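MAU2 chromatid cohesion factor homolog (Saccharomyces cerevisiae, PDB 4XDN) pairs with SCC2 in the complex that brings cohesin onto chromosomes, and so takes part in sister chromatid cohesion. Local coordinates at residues Gly429-Ala439 and Ser452-Arg463; Leu562-Tyr570 and Cys590-Met600. All blocks are in the same frame, centred on the assembly; numbering follows the deposited sequence.

Interaction 1 of 2, residues Gly429-Ala439 and Ser452-Arg463; sequences GGAVEEYTRLA and SLLNCYTVQAAR. With SO4 (sulfate ion), chain G.
Val432 and Tyr435 pack on helix 452-463 from helix 432-439, which runs roughly antiparallel to it, the axes 8.6 Å apart at closest approach and 150° between their directions. Val432 is a knob among Cys456, Val459, Gln460 and Arg463: CG1, anti to the backbone N (chi1 174°), meets Cys456 SG at 3.9 Å, while CG2 meets Val459 CG1. Asn455 CB lies over a face of the Tyr435 ring, 3.7 Å from its centroid, a CH-pi contact; the OH is 3.4 Å from Asn455 ND2 at an angle too poor for a bond and is hydrogen-bonded to Gln425 OE1. Small Ser452 suits the closest backbone approach, its CB 4.0 Å from Tyr435 CD1; Ala439 CB rests on Leu453 CG. Gly430 has no side chain, and Arg463 NH2 lies 3.4 Å from its CA; positive phi is a second reason for glycine. Ala431 is the N-cap, and the helix start, its first N-H groups unused within the helix, probably attracts the sulfate (likely from the crystallisation liquor) together with Arg463: Val432 N bonds O1 at 2.8 Å, Arg463 NH1 bonds O3. Helix 415-426 packs against Tyr435 and Val459, helix 472-490 against Leu453 and Gln460.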
# COMPACT_ATOMS: atom_id res chain seq x y z
N GLY A 429 3.58 -27.53 15.47
CA GLY A 429 4.97 -27.57 15.02
C GLY A 429 5.79 -26.43 15.59
O GLY A 429 7.00 -26.35 15.34
N GLY A 430 5.15 -25.54 16.34
CA GLY A 430 5.84 -24.41 16.95
C GLY A 430 6.10 -23.30 15.96
O GLY A 430 5.75 -22.14 16.20
N ALA A 431 6.75 -23.64 14.85
CA ALA A 431 7.00 -22.71 13.75
C ALA A 431 7.91 -21.56 14.16
O ALA A 431 7.83 -20.47 13.60
CB ALA A 431 5.68 -22.17 13.21
N VAL A 432 8.78 -21.80 15.14
CA VAL A 432 9.74 -20.79 15.57
C VAL A 432 10.65 -20.42 14.40
O VAL A 432 10.84 -19.24 14.10
CB VAL A 432 10.59 -21.28 16.77
CG1 VAL A 432 11.69 -20.28 17.11
CG2 VAL A 432 9.70 -21.50 17.98
N GLU A 433 11.21 -21.43 13.74
CA GLU A 433 12.14 -21.20 12.64
C GLU A 433 11.45 -20.50 11.46
O GLU A 433 12.07 -19.72 10.75
CB GLU A 433 12.76 -22.52 12.17
CG GLU A 433 13.79 -22.35 11.06
CD GLU A 433 14.49 -23.66 10.71
OE1 GLU A 433 14.11 -24.71 11.26
OE2 GLU A 433 15.42 -23.62 9.88
N GLU A 434 10.17 -20.79 11.26
CA GLU A 434 9.42 -20.20 10.16
C GLU A 434 9.19 -18.72 10.46
O GLU A 434 9.43 -17.86 9.61
CB GLU A 434 8.07 -20.90 9.93
CG GLU A 434 7.98 -22.36 10.35
CD GLU A 434 8.80 -23.29 9.48
OE1 GLU A 434 8.86 -23.07 8.26
OE2 GLU A 434 9.39 -24.25 10.03
N TYR A 435 8.71 -18.45 11.67
CA TYR A 435 8.46 -17.08 12.11
C TYR A 435 9.76 -16.28 12.16
O TYR A 435 9.78 -15.11 11.76
CB TYR A 435 7.80 -17.08 13.49
CG TYR A 435 6.33 -17.44 13.48
CD1 TYR A 435 5.46 -16.89 12.54
CD2 TYR A 435 5.80 -18.33 14.41
CE1 TYR A 435 4.12 -17.22 12.53
CE2 TYR A 435 4.46 -18.66 14.41
CZ TYR A 435 3.63 -18.10 13.46
OH TYR A 435 2.29 -18.43 13.45
N THR A 436 10.82 -16.90 12.66
CA THR A 436 12.10 -16.23 12.81
C THR A 436 12.65 -15.79 11.46
O THR A 436 13.09 -14.65 11.30
CB THR A 436 13.14 -17.14 13.50
OG1 THR A 436 12.62 -17.59 14.76
CG2 THR A 436 14.44 -16.38 13.75
N ARG A 437 12.61 -16.69 10.48
CA ARG A 437 13.11 -16.39 9.14
C ARG A 437 12.27 -15.31 8.48
O ARG A 437 12.79 -14.50 7.71
CB ARG A 437 13.11 -17.65 8.27
CG ARG A 437 14.27 -18.59 8.54
CD ARG A 437 14.37 -19.69 7.48
NE ARG A 437 13.11 -20.43 7.34
CZ ARG A 437 12.16 -20.16 6.45
NH1 ARG A 437 12.30 -19.15 5.60
NH2 ARG A 437 11.07 -20.90 6.41
N LEU A 438 10.98 -15.29 8.78
CA LEU A 438 10.09 -14.30 8.18
C LEU A 438 10.33 -12.93 8.81
O LEU A 438 10.29 -11.90 8.12
CB LEU A 438 8.63 -14.71 8.35
CG LEU A 438 7.58 -13.74 7.79
CD1 LEU A 438 7.92 -13.34 6.37
CD2 LEU A 438 6.20 -14.37 7.84
N ALA A 439 10.60 -12.92 10.11
CA ALA A 439 10.87 -11.67 10.82
C ALA A 439 12.24 -11.10 10.47
O ALA A 439 12.54 -9.95 10.80
CB ALA A 439 10.77 -11.90 12.32
N SER A 452 4.96 -12.07 13.28
CA SER A 452 5.84 -13.22 13.36
C SER A 452 6.56 -13.28 14.71
O SER A 452 6.70 -14.35 15.30
CB SER A 452 6.87 -13.19 12.22
OG SER A 452 6.24 -13.15 10.96
N LEU A 453 6.99 -12.12 15.20
CA LEU A 453 7.72 -12.06 16.46
C LEU A 453 6.81 -12.33 17.65
O LEU A 453 7.23 -12.94 18.63
CB LEU A 453 8.40 -10.69 16.63
CG LEU A 453 9.66 -10.45 15.79
CD1 LEU A 453 10.09 -8.99 15.90
CD2 LEU A 453 10.79 -11.36 16.23
N LEU A 454 5.56 -11.87 17.57
CA LEU A 454 4.61 -12.04 18.66
C LEU A 454 4.16 -13.49 18.78
O LEU A 454 4.07 -14.03 19.88
CB LEU A 454 3.40 -11.12 18.47
CG LEU A 454 3.64 -9.62 18.71
CD1 LEU A 454 2.42 -8.82 18.31
CD2 LEU A 454 4.00 -9.35 20.16
N ASN A 455 3.87 -14.11 17.64
CA ASN A 455 3.55 -15.54 17.63
C ASN A 455 4.75 -16.34 18.12
O ASN A 455 4.60 -17.30 18.87
CB ASN A 455 3.16 -16.01 16.23
CG ASN A 455 1.76 -15.59 15.84
OD1 ASN A 455 0.85 -15.54 16.68
ND2 ASN A 455 1.57 -15.28 14.56
N CYS A 456 5.94 -15.92 17.70
CA CYS A 456 7.18 -16.58 18.11
C CYS A 456 7.38 -16.46 19.62
O CYS A 456 7.83 -17.40 20.27
CB CYS A 456 8.37 -15.99 17.36
SG CYS A 456 9.94 -16.83 17.69
N TYR A 457 7.06 -15.29 20.16
CA TYR A 457 7.17 -15.06 21.60
C TYR A 457 6.18 -15.93 22.36
O TYR A 457 6.51 -16.52 23.39
CB TYR A 457 6.93 -13.58 21.93
CG TYR A 457 6.99 -13.27 23.41
CD1 TYR A 457 5.85 -13.36 24.20
CD2 TYR A 457 8.19 -12.89 24.01
CE1 TYR A 457 5.91 -13.08 25.55
CE2 TYR A 457 8.25 -12.61 25.36
CZ TYR A 457 7.10 -12.71 26.13
OH TYR A 457 7.16 -12.43 27.48
N THR A 458 4.96 -16.00 21.84
CA THR A 458 3.89 -16.79 22.45
C THR A 458 4.30 -18.26 22.55
O THR A 458 4.12 -18.89 23.59
CB THR A 458 2.58 -16.67 21.65
OG1 THR A 458 2.17 -15.30 21.63
CG2 THR A 458 1.47 -17.51 22.27
N VAL A 459 4.84 -18.79 21.46
CA VAL A 459 5.30 -20.17 21.43
C VAL A 459 6.41 -20.40 22.44
O VAL A 459 6.36 -21.34 23.23
CB VAL A 459 5.79 -20.55 20.01
CG1 VAL A 459 6.52 -21.90 20.02
CG2 VAL A 459 4.62 -20.59 19.05
N GLN A 460 7.42 -19.53 22.43
CA GLN A 460 8.56 -19.67 23.32
C GLN A 460 8.14 -19.52 24.78
O GLN A 460 8.65 -20.23 25.65
CB GLN A 460 9.64 -18.63 22.98
CG GLN A 460 10.28 -18.80 21.61
CD GLN A 460 11.29 -19.94 21.55
OE1 GLN A 460 11.06 -21.02 22.10
NE2 GLN A 460 12.41 -19.69 20.88
N ALA A 461 7.20 -18.62 25.04
CA ALA A 461 6.72 -18.39 26.40
C ALA A 461 5.91 -19.59 26.88
O ALA A 461 5.96 -19.96 28.06
CB ALA A 461 5.88 -17.13 26.46
N ALA A 462 5.17 -20.20 25.96
CA ALA A 462 4.41 -21.41 26.27
C ALA A 462 5.37 -22.54 26.63
O ALA A 462 5.08 -23.36 27.50
CB ALA A 462 3.54 -21.81 25.10
N ARG A 463 6.51 -22.59 25.95
CA ARG A 463 7.49 -23.64 26.19
C ARG A 463 8.24 -23.41 27.50
O ARG A 463 8.55 -24.37 28.21
CB ARG A 463 8.47 -23.71 25.02
CG ARG A 463 7.84 -24.25 23.75
CD ARG A 463 8.79 -24.21 22.57
NE ARG A 463 8.17 -24.77 21.37
CZ ARG A 463 8.78 -24.92 20.20
NH1 ARG A 463 10.05 -24.55 20.06
NH2 ARG A 463 8.13 -25.44 19.17
S SO4 G . 10.75 -25.05 16.13
O1 SO4 G . 9.48 -24.33 16.11
O2 SO4 G . 11.45 -24.83 14.87
O3 SO4 G . 11.57 -24.56 17.24
O4 SO4 G . 10.50 -26.48 16.30

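Interaction 2 of 2, residues Leu562-Tyr570 and Cys590-Met600; sequences LLLQILVNY and CFDMCRQQGGM
Ile566 and Met600 reach toward each other tip to tip, CD1 of the isoleucine 3.5 Å from CE of the methionine, in an apolar contact without direct hydrogen bonds. It joins the start of helix 562-575 to the end of helix 580-593 and the turn leading to helix 601-618, whose N-cap is Met600. The Ile566 chain puts CG1 beside its backbone N (chi1 -65°) and then runs extended, carrying CD1 between Met600 and the Met593 CB, 3.7 Å away, with Cys594 SG at 3.8 Å. Its other branch, CG2, faces Cys590 CB. Met600, bent at chi2 and chi3, also brings its flexible thioether end obliquely across Leu563. Leu562 and Gln597 come from opposite directions, Leu562 CD2 touching Gln597 CG at 3.4 Å; the Gln596 side chain crosses that of Leu562 at about a right angle. A glutamine suits position 597 because the leucine lies along its methylenes and against the amide carbon, while the amide O and N reach two waters. One accepts from Leu562 N and from Gln597 NE2, the latter at 2.7 Å; the second accepts from Leu563 N and gives a weak bond to Gln597 OE1. The waters thus take up the first two N-H groups of the helix, which have no carbonyl of their own helix to bond. Helix 601-618 packs through Ile607 on Ile566, Tyr570 and Cys590, and helix 499-513 lies against Leu564, Leu567 and Val568.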
# COMPACT_ATOMS: atom_id res chain seq x y z
N LEU A 562 -12.66 -11.80 18.72
CA LEU A 562 -13.11 -12.79 19.68
C LEU A 562 -12.03 -13.20 20.67
O LEU A 562 -12.21 -13.05 21.88
CB LEU A 562 -13.63 -14.04 18.97
CG LEU A 562 -14.19 -15.12 19.89
CD1 LEU A 562 -15.45 -14.64 20.59
CD2 LEU A 562 -14.46 -16.39 19.12
N LEU A 563 -10.91 -13.72 20.16
CA LEU A 563 -9.85 -14.23 21.02
C LEU A 563 -9.34 -13.14 21.95
O LEU A 563 -9.10 -13.38 23.13
CB LEU A 563 -8.70 -14.79 20.19
CG LEU A 563 -7.50 -15.31 20.99
CD1 LEU A 563 -7.91 -16.43 21.94
CD2 LEU A 563 -6.39 -15.79 20.07
N LEU A 564 -9.18 -11.93 21.42
CA LEU A 564 -8.67 -10.82 22.20
C LEU A 564 -9.64 -10.46 23.32
O LEU A 564 -9.24 -10.32 24.48
CB LEU A 564 -8.42 -9.60 21.31
CG LEU A 564 -7.80 -8.38 22.00
CD1 LEU A 564 -6.42 -8.72 22.55
CD2 LEU A 564 -7.71 -7.21 21.04
N GLN A 565 -10.92 -10.34 22.98
CA GLN A 565 -11.94 -9.96 23.96
C GLN A 565 -11.99 -10.95 25.12
O GLN A 565 -12.17 -10.55 26.27
CB GLN A 565 -13.32 -9.87 23.29
CG GLN A 565 -14.05 -8.57 23.58
CD GLN A 565 -15.52 -8.62 23.21
OE1 GLN A 565 -15.91 -9.33 22.27
NE2 GLN A 565 -16.34 -7.88 23.94
N ILE A 566 -11.82 -12.23 24.82
CA ILE A 566 -11.87 -13.27 25.84
C ILE A 566 -10.66 -13.18 26.77
O ILE A 566 -10.79 -13.30 27.99
CB ILE A 566 -11.95 -14.68 25.21
CG1 ILE A 566 -13.27 -14.84 24.45
CG2 ILE A 566 -11.85 -15.76 26.28
CD1 ILE A 566 -13.37 -16.12 23.63
N LEU A 567 -9.48 -12.99 26.18
CA LEU A 567 -8.24 -12.96 26.96
C LEU A 567 -8.16 -11.74 27.89
O LEU A 567 -7.68 -11.85 29.01
CB LEU A 567 -7.03 -12.99 26.03
CG LEU A 567 -6.80 -14.28 25.24
CD1 LEU A 567 -5.62 -14.12 24.29
CD2 LEU A 567 -6.58 -15.47 26.16
N VAL A 568 -8.63 -10.59 27.41
CA VAL A 568 -8.61 -9.38 28.21
C VAL A 568 -9.57 -9.51 29.39
O VAL A 568 -9.25 -9.12 30.51
CB VAL A 568 -8.99 -8.13 27.39
CG1 VAL A 568 -8.98 -6.88 28.27
CG2 VAL A 568 -8.02 -7.95 26.24
N ASN A 569 -10.75 -10.05 29.13
CA ASN A 569 -11.73 -10.26 30.18
C ASN A 569 -11.28 -11.35 31.14
O ASN A 569 -11.47 -11.24 32.35
CB ASN A 569 -13.10 -10.61 29.58
CG ASN A 569 -13.87 -9.38 29.16
OD1 ASN A 569 -14.63 -8.80 29.94
ND2 ASN A 569 -13.69 -8.96 27.91
N TYR A 570 -10.66 -12.40 30.60
CA TYR A 570 -10.09 -13.47 31.42
C TYR A 570 -9.01 -12.92 32.35
O TYR A 570 -9.00 -13.20 33.55
CB TYR A 570 -9.50 -14.57 30.54
CG TYR A 570 -8.72 -15.62 31.30
CD1 TYR A 570 -9.36 -16.58 32.08
CD2 TYR A 570 -7.33 -15.67 31.22
CE1 TYR A 570 -8.64 -17.54 32.77
CE2 TYR A 570 -6.61 -16.63 31.91
CZ TYR A 570 -7.27 -17.56 32.68
OH TYR A 570 -6.55 -18.52 33.36
N CYS A 590 -16.87 -15.60 29.22
CA CYS A 590 -15.64 -16.03 28.56
C CYS A 590 -15.77 -17.46 28.07
O CYS A 590 -15.44 -17.77 26.93
CB CYS A 590 -14.45 -15.92 29.50
SG CYS A 590 -13.87 -14.25 29.85
N PHE A 591 -16.26 -18.32 28.96
CA PHE A 591 -16.40 -19.74 28.69
C PHE A 591 -17.26 -19.97 27.45
O PHE A 591 -16.88 -20.71 26.54
CB PHE A 591 -17.02 -20.44 29.90
CG PHE A 591 -16.81 -21.94 29.95
CD1 PHE A 591 -15.68 -22.52 29.40
CD2 PHE A 591 -17.74 -22.75 30.58
CE1 PHE A 591 -15.49 -23.90 29.46
CE2 PHE A 591 -17.56 -24.12 30.64
CZ PHE A 591 -16.43 -24.70 30.09
N ASP A 592 -18.42 -19.32 27.42
CA ASP A 592 -19.37 -19.51 26.33
C ASP A 592 -18.91 -18.86 25.03
O ASP A 592 -19.20 -19.36 23.95
CB ASP A 592 -20.74 -18.96 26.73
CG ASP A 592 -21.81 -19.27 25.70
OD1 ASP A 592 -22.36 -20.39 25.73
OD2 ASP A 592 -22.10 -18.39 24.86
N MET A 593 -18.18 -17.75 25.14
CA MET A 593 -17.75 -16.99 23.96
C MET A 593 -16.86 -17.81 23.03
O MET A 593 -16.89 -17.62 21.82
CB MET A 593 -17.01 -15.72 24.39
CG MET A 593 -17.90 -14.58 24.88
SD MET A 593 -18.31 -13.37 23.60
CE MET A 593 -19.66 -14.20 22.75
N CYS A 594 -16.08 -18.72 23.61
CA CYS A 594 -15.10 -19.50 22.86
C CYS A 594 -15.71 -20.31 21.71
O CYS A 594 -15.00 -20.71 20.79
CB CYS A 594 -14.37 -20.45 23.80
SG CYS A 594 -13.22 -19.65 24.95
N ARG A 595 -17.01 -20.56 21.76
CA ARG A 595 -17.66 -21.43 20.78
C ARG A 595 -17.80 -20.76 19.41
O ARG A 595 -18.06 -21.43 18.41
CB ARG A 595 -19.03 -21.87 21.28
CG ARG A 595 -20.12 -20.81 21.17
CD ARG A 595 -21.44 -21.32 21.73
NE ARG A 595 -22.59 -20.77 21.02
CZ ARG A 595 -22.90 -21.07 19.76
NH1 ARG A 595 -22.15 -21.90 19.06
NH2 ARG A 595 -23.97 -20.52 19.19
N GLN A 596 -17.64 -19.44 19.37
CA GLN A 596 -17.94 -18.67 18.17
C GLN A 596 -16.93 -18.90 17.04
O GLN A 596 -17.24 -18.64 15.88
CB GLN A 596 -17.99 -17.18 18.51
CG GLN A 596 -19.03 -16.81 19.56
CD GLN A 596 -20.39 -16.53 18.96
OE1 GLN A 596 -20.88 -15.40 19.01
NE2 GLN A 596 -21.01 -17.55 18.40
N GLN A 597 -15.74 -19.40 17.37
CA GLN A 597 -14.71 -19.68 16.38
C GLN A 597 -14.03 -21.01 16.65
O GLN A 597 -13.94 -21.45 17.80
CB GLN A 597 -13.67 -18.56 16.34
CG GLN A 597 -14.19 -17.23 15.83
CD GLN A 597 -13.17 -16.11 15.94
OE1 GLN A 597 -12.02 -16.33 16.34
NE2 GLN A 597 -13.57 -14.90 15.57
N GLY A 598 -13.54 -21.65 15.59
CA GLY A 598 -12.79 -22.88 15.72
C GLY A 598 -11.39 -22.62 16.26
O GLY A 598 -10.94 -21.48 16.29
N GLY A 599 -10.71 -23.68 16.70
CA GLY A 599 -9.36 -23.56 17.22
C GLY A 599 -9.30 -23.02 18.64
O GLY A 599 -8.22 -22.75 19.16
N MET A 600 -10.46 -22.88 19.28
CA MET A 600 -10.55 -22.25 20.60
C MET A 600 -10.74 -23.25 21.75
O MET A 600 -11.00 -22.84 22.88
CB MET A 600 -11.72 -21.26 20.60
CG MET A 600 -11.53 -20.06 19.69
SD MET A 600 -10.31 -18.91 20.34
CE MET A 600 -11.27 -18.09 21.61
O HOH W 1 -12.23 -12.56 15.83
O HOH W 2 -10.20 -13.78 17.38

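Overall arrangement
Both contacts are largely buried and lie on the same side of the chain's centre, their centres about 22 Å apart and their nearest atoms about 8 Å apart, so they do not touch. They follow one another along the chain. Both join successive helices, and they share none, consistent with a TPR-like array of helical hairpins; interaction 2 adds the turn that follows. The chemistry differs: interaction 1 combines a valine knob, small residues and one tyrosine with a sulfate bound at the helix start, whereas interaction 2 relies on leucine, isoleucine and methionine, with waters bridging its polar edge. Helix 499-513 neighbours both, and another protein's chain lies against each.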